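Local coordinates for dihydrofolate reductase, putative (Aspergillus flavus, PDB 6DRS), which probably catalyses the NADPH-dependent reduction of dihydrofolate to tetrahydrofolate, the step blocked by antifolate inhibitors, at residues A[37-50]-A[223-237]. Residues are numbered along the deposited sequence; the frame is centred on the assembly and turned at random.
With H8A (3-{[(3R)-7,9-diamino-3-methyl-2,3-dihydrofuro[2,3-f]quinazolin-4-yl]oxy}benzonitrile), chain G; SO4 (sulfate ion), chain D.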
loop_
_atom_site.group_PDB
_atom_site.type_symbol
_atom_site.label_atom_id
_atom_site.label_comp_id
_atom_site.label_asym_id
_atom_site.label_seq_id
_atom_site.Cartn_x
_atom_site.Cartn_y
_atom_site.Cartn_z
ATOM N N ILE A 37 2.502 -1.658 -13.892
ATOM C CA ILE A 37 3.907 -1.283 -13.770
ATOM C C ILE A 37 4.629 -2.309 -12.883
ATOM O O ILE A 37 4.528 -2.237 -11.649
ATOM C CB ILE A 37 4.015 0.160 -13.237
ATOM C CG1 ILE A 37 3.099 1.099 -14.029
ATOM C CG2 ILE A 37 5.461 0.629 -13.241
ATOM C CD1 ILE A 37 2.994 2.524 -13.523
ATOM N N LYS A 38 5.412 -3.208 -13.479
ATOM C CA LYS A 38 6.108 -4.278 -12.712
ATOM C C LYS A 38 6.985 -3.699 -11.591
ATOM O O LYS A 38 6.977 -4.235 -10.488
ATOM C CB LYS A 38 6.995 -5.172 -13.583
ATOM C CG LYS A 38 6.333 -6.418 -14.159
ATOM C CD LYS A 38 5.850 -6.239 -15.604
ATOM C CE LYS A 38 5.591 -7.543 -16.335
ATOM N NZ LYS A 38 5.983 -7.442 -17.764
ATOM N N ALA A 39 7.726 -2.624 -11.857
ATOM C CA ALA A 39 8.621 -2.070 -10.834
ATOM C C ALA A 39 7.816 -1.503 -9.646
ATOM O O ALA A 39 8.235 -1.646 -8.492
ATOM C CB ALA A 39 9.546 -1.041 -11.437
ATOM N N ASP A 40 6.664 -0.884 -9.888
ATOM C CA ASP A 40 5.877 -0.370 -8.755
ATOM C C ASP A 40 5.280 -1.522 -7.927
ATOM O O ASP A 40 5.294 -1.465 -6.700
ATOM C CB ASP A 40 4.790 0.617 -9.173
ATOM C CG ASP A 40 3.986 1.061 -7.954
ATOM O OD1 ASP A 40 4.580 1.652 -7.032
ATOM O OD2 ASP A 40 2.779 0.754 -7.900
ATOM N N MET A 41 4.754 -2.538 -8.604
ATOM C CA MET A 41 4.166 -3.747 -8.019
ATOM C C MET A 41 5.177 -4.468 -7.122
ATOM O O MET A 41 4.840 -4.875 -6.011
ATOM C CB MET A 41 3.809 -4.754 -9.114
ATOM C CG MET A 41 2.659 -4.337 -9.959
ATOM S SD MET A 41 1.152 -4.192 -8.994
ATOM C CE MET A 41 -0.023 -4.222 -10.358
ATOM N N SER A 42 6.379 -4.704 -7.651
ATOM C CA SER A 42 7.350 -5.447 -6.884
ATOM C C SER A 42 7.837 -4.602 -5.690
ATOM O O SER A 42 8.060 -5.124 -4.571
ATOM C CB SER A 42 8.461 -5.983 -7.771
ATOM O OG SER A 42 9.283 -4.929 -8.248
ATOM N N PHE A 43 7.955 -3.293 -5.911
ATOM C CA PHE A 43 8.336 -2.375 -4.870
ATOM C C PHE A 43 7.274 -2.393 -3.768
ATOM O O PHE A 43 7.594 -2.461 -2.572
ATOM C CB PHE A 43 8.584 -0.961 -5.414
ATOM C CG PHE A 43 8.774 0.097 -4.344
ATOM C CD1 PHE A 43 10.029 0.345 -3.791
ATOM C CD2 PHE A 43 7.707 0.873 -3.902
ATOM C CE1 PHE A 43 10.208 1.336 -2.832
ATOM C CE2 PHE A 43 7.878 1.849 -2.931
ATOM C CZ PHE A 43 9.128 2.079 -2.388
ATOM N N PHE A 44 6.016 -2.322 -4.170
ATOM C CA PHE A 44 4.922 -2.335 -3.196
ATOM C C PHE A 44 4.956 -3.648 -2.405
ATOM O O PHE A 44 4.742 -3.636 -1.209
ATOM C CB PHE A 44 3.560 -2.158 -3.874
ATOM C CG PHE A 44 2.383 -2.411 -2.959
ATOM C CD1 PHE A 44 1.882 -1.402 -2.136
ATOM C CD2 PHE A 44 1.761 -3.659 -2.931
ATOM C CE1 PHE A 44 0.791 -1.638 -1.301
ATOM C CE2 PHE A 44 0.679 -3.889 -2.087
ATOM C CZ PHE A 44 0.196 -2.882 -1.275
ATOM N N ALA A 45 5.205 -4.752 -3.117
ATOM C CA ALA A 45 5.165 -6.078 -2.531
ATOM C C ALA A 45 6.309 -6.219 -1.511
ATOM O O ALA A 45 6.054 -6.543 -0.345
ATOM C CB ALA A 45 5.214 -7.142 -3.609
ATOM N N ARG A 46 7.532 -5.898 -1.928
ATOM C CA ARG A 46 8.726 -6.052 -1.062
ATOM C C ARG A 46 8.591 -5.164 0.170
ATOM O O ARG A 46 8.828 -5.615 1.268
ATOM C CB ARG A 46 10.036 -5.700 -1.771
ATOM C CG ARG A 46 10.373 -6.638 -2.912
ATOM C CD ARG A 46 11.797 -6.306 -3.327
ATOM N NE ARG A 46 11.931 -4.899 -3.697
ATOM C CZ ARG A 46 11.659 -4.385 -4.892
ATOM N NH1 ARG A 46 11.344 -5.168 -5.911
ATOM N NH2 ARG A 46 11.735 -3.083 -5.071
ATOM N N VAL A 47 8.215 -3.907 -0.029
ATOM C CA VAL A 47 8.115 -2.976 1.060
ATOM C C VAL A 47 7.023 -3.381 2.053
ATOM O O VAL A 47 7.254 -3.309 3.257
ATOM C CB VAL A 47 7.973 -1.541 0.537
ATOM C CG1 VAL A 47 7.622 -0.557 1.650
ATOM C CG2 VAL A 47 9.272 -1.164 -0.175
ATOM N N THR A 48 5.851 -3.794 1.583
ATOM C CA THR A 48 4.740 -4.037 2.540
ATOM C C THR A 48 4.960 -5.368 3.265
ATOM O O THR A 48 4.412 -5.578 4.342
ATOM C CB THR A 48 3.376 -4.054 1.840
ATOM O OG1 THR A 48 3.461 -5.008 0.777
ATOM C CG2 THR A 48 2.937 -2.694 1.344
ATOM N N THR A 49 5.740 -6.260 2.681
ATOM C CA THR A 49 6.002 -7.593 3.256
ATOM C C THR A 49 7.152 -7.544 4.275
ATOM O O THR A 49 7.067 -8.176 5.339
ATOM C CB THR A 49 6.311 -8.614 2.157
ATOM O OG1 THR A 49 5.240 -8.498 1.214
ATOM C CG2 THR A 49 6.354 -10.024 2.702
ATOM N N ARG A 50 8.189 -6.771 3.969
ATOM C CA ARG A 50 9.462 -6.763 4.698
ATOM C C ARG A 50 9.265 -6.441 6.191
ATOM O O ARG A 50 8.975 -5.283 6.548
ATOM C CB ARG A 50 10.351 -5.699 4.054
ATOM C CG ARG A 50 11.759 -5.660 4.614
ATOM C CD ARG A 50 12.708 -4.663 3.972
ATOM N NE ARG A 50 13.060 -5.160 2.645
ATOM C CZ ARG A 50 12.768 -4.550 1.494
ATOM N NH1 ARG A 50 13.077 -5.135 0.348
ATOM N NH2 ARG A 50 12.183 -3.362 1.481
ATOM N N VAL A 223 11.776 2.169 4.317
ATOM C CA VAL A 223 11.150 1.085 3.578
ATOM C C VAL A 223 12.096 -0.117 3.551
ATOM O O VAL A 223 11.695 -1.164 3.064
ATOM C CB VAL A 223 10.699 1.517 2.165
ATOM C CG1 VAL A 223 9.747 2.695 2.214
ATOM C CG2 VAL A 223 11.865 1.788 1.214
ATOM N N GLY A 224 13.359 0.060 3.991
ATOM C CA GLY A 224 14.290 -1.074 4.151
ATOM C C GLY A 224 14.899 -1.572 2.848
ATOM O O GLY A 224 15.362 -2.710 2.777
ATOM N N GLU A 225 14.855 -0.770 1.787
ATOM C CA GLU A 225 15.642 -1.030 0.576
ATOM C C GLU A 225 16.085 0.325 0.001
ATOM O O GLU A 225 15.499 1.350 0.333
ATOM C CB GLU A 225 14.877 -1.867 -0.447
ATOM C CG GLU A 225 13.585 -1.191 -0.867
ATOM C CD GLU A 225 12.854 -1.980 -1.928
ATOM O OE1 GLU A 225 12.315 -3.087 -1.606
ATOM O OE2 GLU A 225 12.894 -1.530 -3.083
ATOM N N PRO A 226 17.139 0.330 -0.815
ATOM C CA PRO A 226 17.659 1.585 -1.352
ATOM C C PRO A 226 16.656 2.287 -2.285
ATOM O O PRO A 226 16.119 1.659 -3.190
ATOM C CB PRO A 226 18.896 1.167 -2.163
ATOM C CG PRO A 226 19.268 -0.212 -1.644
ATOM C CD PRO A 226 17.961 -0.828 -1.209
ATOM N N VAL A 227 16.373 3.553 -2.036
ATOM C CA VAL A 227 15.501 4.356 -2.915
ATOM C C VAL A 227 16.331 5.574 -3.337
ATOM O O VAL A 227 16.887 6.246 -2.467
ATOM C CB VAL A 227 14.249 4.817 -2.149
ATOM C CG1 VAL A 227 13.502 5.951 -2.839
ATOM C CG2 VAL A 227 13.328 3.657 -1.831
ATOM N N SER A 228 16.415 5.875 -4.627
ATOM C CA SER A 228 17.303 6.946 -5.055
ATOM C C SER A 228 16.521 8.241 -5.236
ATOM O O SER A 228 17.089 9.337 -5.173
ATOM C CB SER A 228 18.026 6.576 -6.309
ATOM O OG SER A 228 17.123 6.275 -7.352
ATOM N N GLY A 229 15.216 8.108 -5.455
ATOM C CA GLY A 229 14.404 9.258 -5.801
ATOM C C GLY A 229 14.597 9.687 -7.249
ATOM O O GLY A 229 14.096 10.720 -7.634
ATOM N N GLU A 230 15.262 8.866 -8.053
ATOM C CA GLU A 230 15.540 9.125 -9.469
ATOM C C GLU A 230 14.360 8.652 -10.334
ATOM O O GLU A 230 13.707 7.665 -9.969
ATOM C CB GLU A 230 16.718 8.234 -9.883
ATOM C CG GLU A 230 17.846 8.961 -10.575
ATOM C CD GLU A 230 18.563 9.937 -9.660
ATOM O OE1 GLU A 230 18.172 11.133 -9.626
ATOM O OE2 GLU A 230 19.513 9.498 -8.983
ATOM N N TRP A 231 14.128 9.283 -11.496
ATOM C CA TRP A 231 13.169 8.760 -12.489
ATOM C C TRP A 231 13.783 7.541 -13.166
ATOM O O TRP A 231 14.962 7.531 -13.407
ATOM C CB TRP A 231 12.768 9.802 -13.544
ATOM C CG TRP A 231 11.910 10.904 -13.013
ATOM C CD1 TRP A 231 12.336 12.158 -12.694
ATOM C CD2 TRP A 231 10.499 10.877 -12.715
ATOM N NE1 TRP A 231 11.299 12.906 -12.202
ATOM C CE2 TRP A 231 10.156 12.154 -12.209
ATOM C CE3 TRP A 231 9.483 9.925 -12.843
ATOM C CZ2 TRP A 231 8.855 12.508 -11.842
ATOM C CZ3 TRP A 231 8.205 10.265 -12.465
ATOM C CH2 TRP A 231 7.896 11.533 -11.964
ATOM N N LYS A 232 12.964 6.540 -13.447
ATOM C CA LYS A 232 13.381 5.282 -14.071
ATOM C C LYS A 232 12.336 4.932 -15.140
ATOM O O LYS A 232 11.143 5.157 -14.943
ATOM C CB LYS A 232 13.413 4.177 -13.011
ATOM C CG LYS A 232 13.780 4.639 -11.601
ATOM C CD LYS A 232 12.990 3.973 -10.482
ATOM C CE LYS A 232 13.300 2.493 -10.364
ATOM N NZ LYS A 232 12.361 1.804 -9.450
ATOM N N ASP A 233 12.770 4.413 -16.277
ATOM C CA ASP A 233 11.841 4.242 -17.379
ATOM C C ASP A 233 11.189 2.876 -17.233
ATOM O O ASP A 233 11.877 1.925 -16.989
ATOM C CB ASP A 233 12.520 4.410 -18.743
ATOM C CG ASP A 233 12.682 5.864 -19.172
ATOM O OD1 ASP A 233 11.826 6.717 -18.808
ATOM O OD2 ASP A 233 13.664 6.142 -19.873
ATOM N N GLU A 234 9.873 2.807 -17.354
ATOM C CA GLU A 234 9.189 1.528 -17.353
ATOM C C GLU A 234 8.194 1.518 -18.514
ATOM O O GLU A 234 7.020 1.795 -18.315
ATOM C CB GLU A 234 8.495 1.295 -16.006
ATOM C CG GLU A 234 9.336 1.666 -14.787
ATOM C CD GLU A 234 10.426 0.673 -14.378
ATOM O OE1 GLU A 234 10.423 -0.475 -14.892
ATOM O OE2 GLU A 234 11.285 1.047 -13.535
ATOM N N GLY A 235 8.674 1.230 -19.723
ATOM C CA GLY A 235 7.800 1.168 -20.903
ATOM C C GLY A 235 7.323 2.556 -21.298
ATOM O O GLY A 235 8.128 3.417 -21.611
ATOM N N GLU A 236 6.023 2.806 -21.204
ATOM C CA GLU A 236 5.460 4.113 -21.575
ATOM C C GLU A 236 5.329 5.044 -20.364
ATOM O O GLU A 236 4.936 6.218 -20.539
ATOM C CB GLU A 236 4.107 3.950 -22.265
ATOM C CG GLU A 236 4.240 3.653 -23.747
ATOM C CD GLU A 236 3.717 2.276 -24.117
ATOM O OE1 GLU A 236 2.838 1.762 -23.380
ATOM O OE2 GLU A 236 4.183 1.719 -25.137
ATOM N N VAL A 237 5.651 4.563 -19.160
ATOM C CA VAL A 237 5.690 5.462 -18.030
ATOM C C VAL A 237 7.139 5.648 -17.562
ATOM O O VAL A 237 8.002 4.862 -17.884
ATOM C CB VAL A 237 4.764 4.998 -16.893
ATOM C CG1 VAL A 237 3.301 5.140 -17.285
ATOM C CG2 VAL A 237 5.087 3.587 -16.406
HETATM C C2 H8A G . -1.129 -2.056 -6.049
HETATM C C3 H8A G . 0.044 -1.324 -6.257
HETATM C C4 H8A G . 0.399 -0.298 -5.357
HETATM C C5 H8A G . -0.429 0.024 -4.258
HETATM C C6 H8A G . -1.596 -0.755 -4.077
HETATM C C7 H8A G . -1.928 -1.741 -4.964
HETATM C C8 H8A G . -0.036 1.021 -3.394
HETATM O O1 H8A G . -1.489 -3.058 -6.898
HETATM C C10 H8A G . 1.891 1.400 -4.658
HETATM C C14 H8A G . -1.330 -4.404 -6.620
HETATM C C15 H8A G . -2.088 -5.338 -7.359
HETATM C C16 H8A G . -1.944 -6.712 -7.100
HETATM C C17 H8A G . -1.045 -7.142 -6.107
HETATM C C18 H8A G . -0.268 -6.241 -5.351
HETATM N N9 H8A G . 1.108 1.705 -3.615
HETATM N N11 H8A G . 1.532 0.438 -5.536
HETATM N N12 H8A G . -0.862 1.323 -2.230
HETATM N N13 H8A G . 3.141 2.116 -4.933
HETATM C C19 H8A G . -0.434 -4.866 -5.625
HETATM C C20 H8A G . 0.578 -6.677 -4.405
HETATM N N21 H8A G . 1.290 -7.080 -3.528
HETATM C C22 H8A G . -3.185 -2.383 -4.595
HETATM C C23 H8A G . -3.658 -1.470 -3.460
HETATM O O24 H8A G . -2.537 -0.653 -3.079
HETATM C C25 H8A G . -2.865 -3.684 -3.892
HETATM S S SO4 D . 14.989 -7.889 1.984
HETATM O O1 SO4 D . 15.951 -6.876 2.479
HETATM O O2 SO4 D . 15.599 -9.239 1.977
HETATM O O3 SO4 D . 14.620 -7.574 0.581
HETATM O O4 SO4 D . 13.791 -7.861 2.856
HETATM O O HOH W 1 7.973 -1.636 -14.663
HETATM O O HOH W 2 9.252 -2.382 4.468
#
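The Arg50 guanidinium has Gly224 O over one face and Arg46 O over the centre of the other, while Val223 O, Glu225 OE1 and a sulfate ion, probably from the crystallisation liquor, line its edge. The Arg46 guanidinium carries Ser42 O on one face and meets the Glu225 carboxylate edge-on, the two planes only 25° apart. Side-on, Arg46 NE donates to Glu225 OE1 (2.8 Å) and Arg46 NH2 to the syn lone pair of Glu225 OE2 (2.8 Å). Arg50 comes end-on from the anti side, NH1 2.9 Å and NH2 3.1 Å from Glu225 OE1, which thus takes three N-H groups. Arg50 NH2 also reaches Val223 O (2.8 Å), tying the end of helix 216-223 to that of helix 38-49. With CG between its backbone N and carbonyl carbon (chi1 59°) and an extended chain beyond, Glu225 reaches both arginines. Its OE2 also lies at the edge of the Phe43 ring, whose plane stands 88° from the carboxylate; Val47 CG2 lies over one ring face, toward the rim.

In this dihydrofolate reductase fold, helix 38-49 turns its other side to the antifolate pocket: Asp40 OD1 accepts from the inhibitor's N13, and the Phe44 ring is sandwiched between Thr48 CG2 and C5 of the inhibitor's fused diaminofuroquinazoline rings.

Val47 CG1 packs on Val223 CB at 3.7 Å. At the helix start, Ile37 CD1 meets CG2 of Val237, the last residue of the type II' turn 234-237, tip to tip at 3.7 Å. A water bridges Ala39 N and Glu234 OE1, and Ala39 CB abuts that carboxylate.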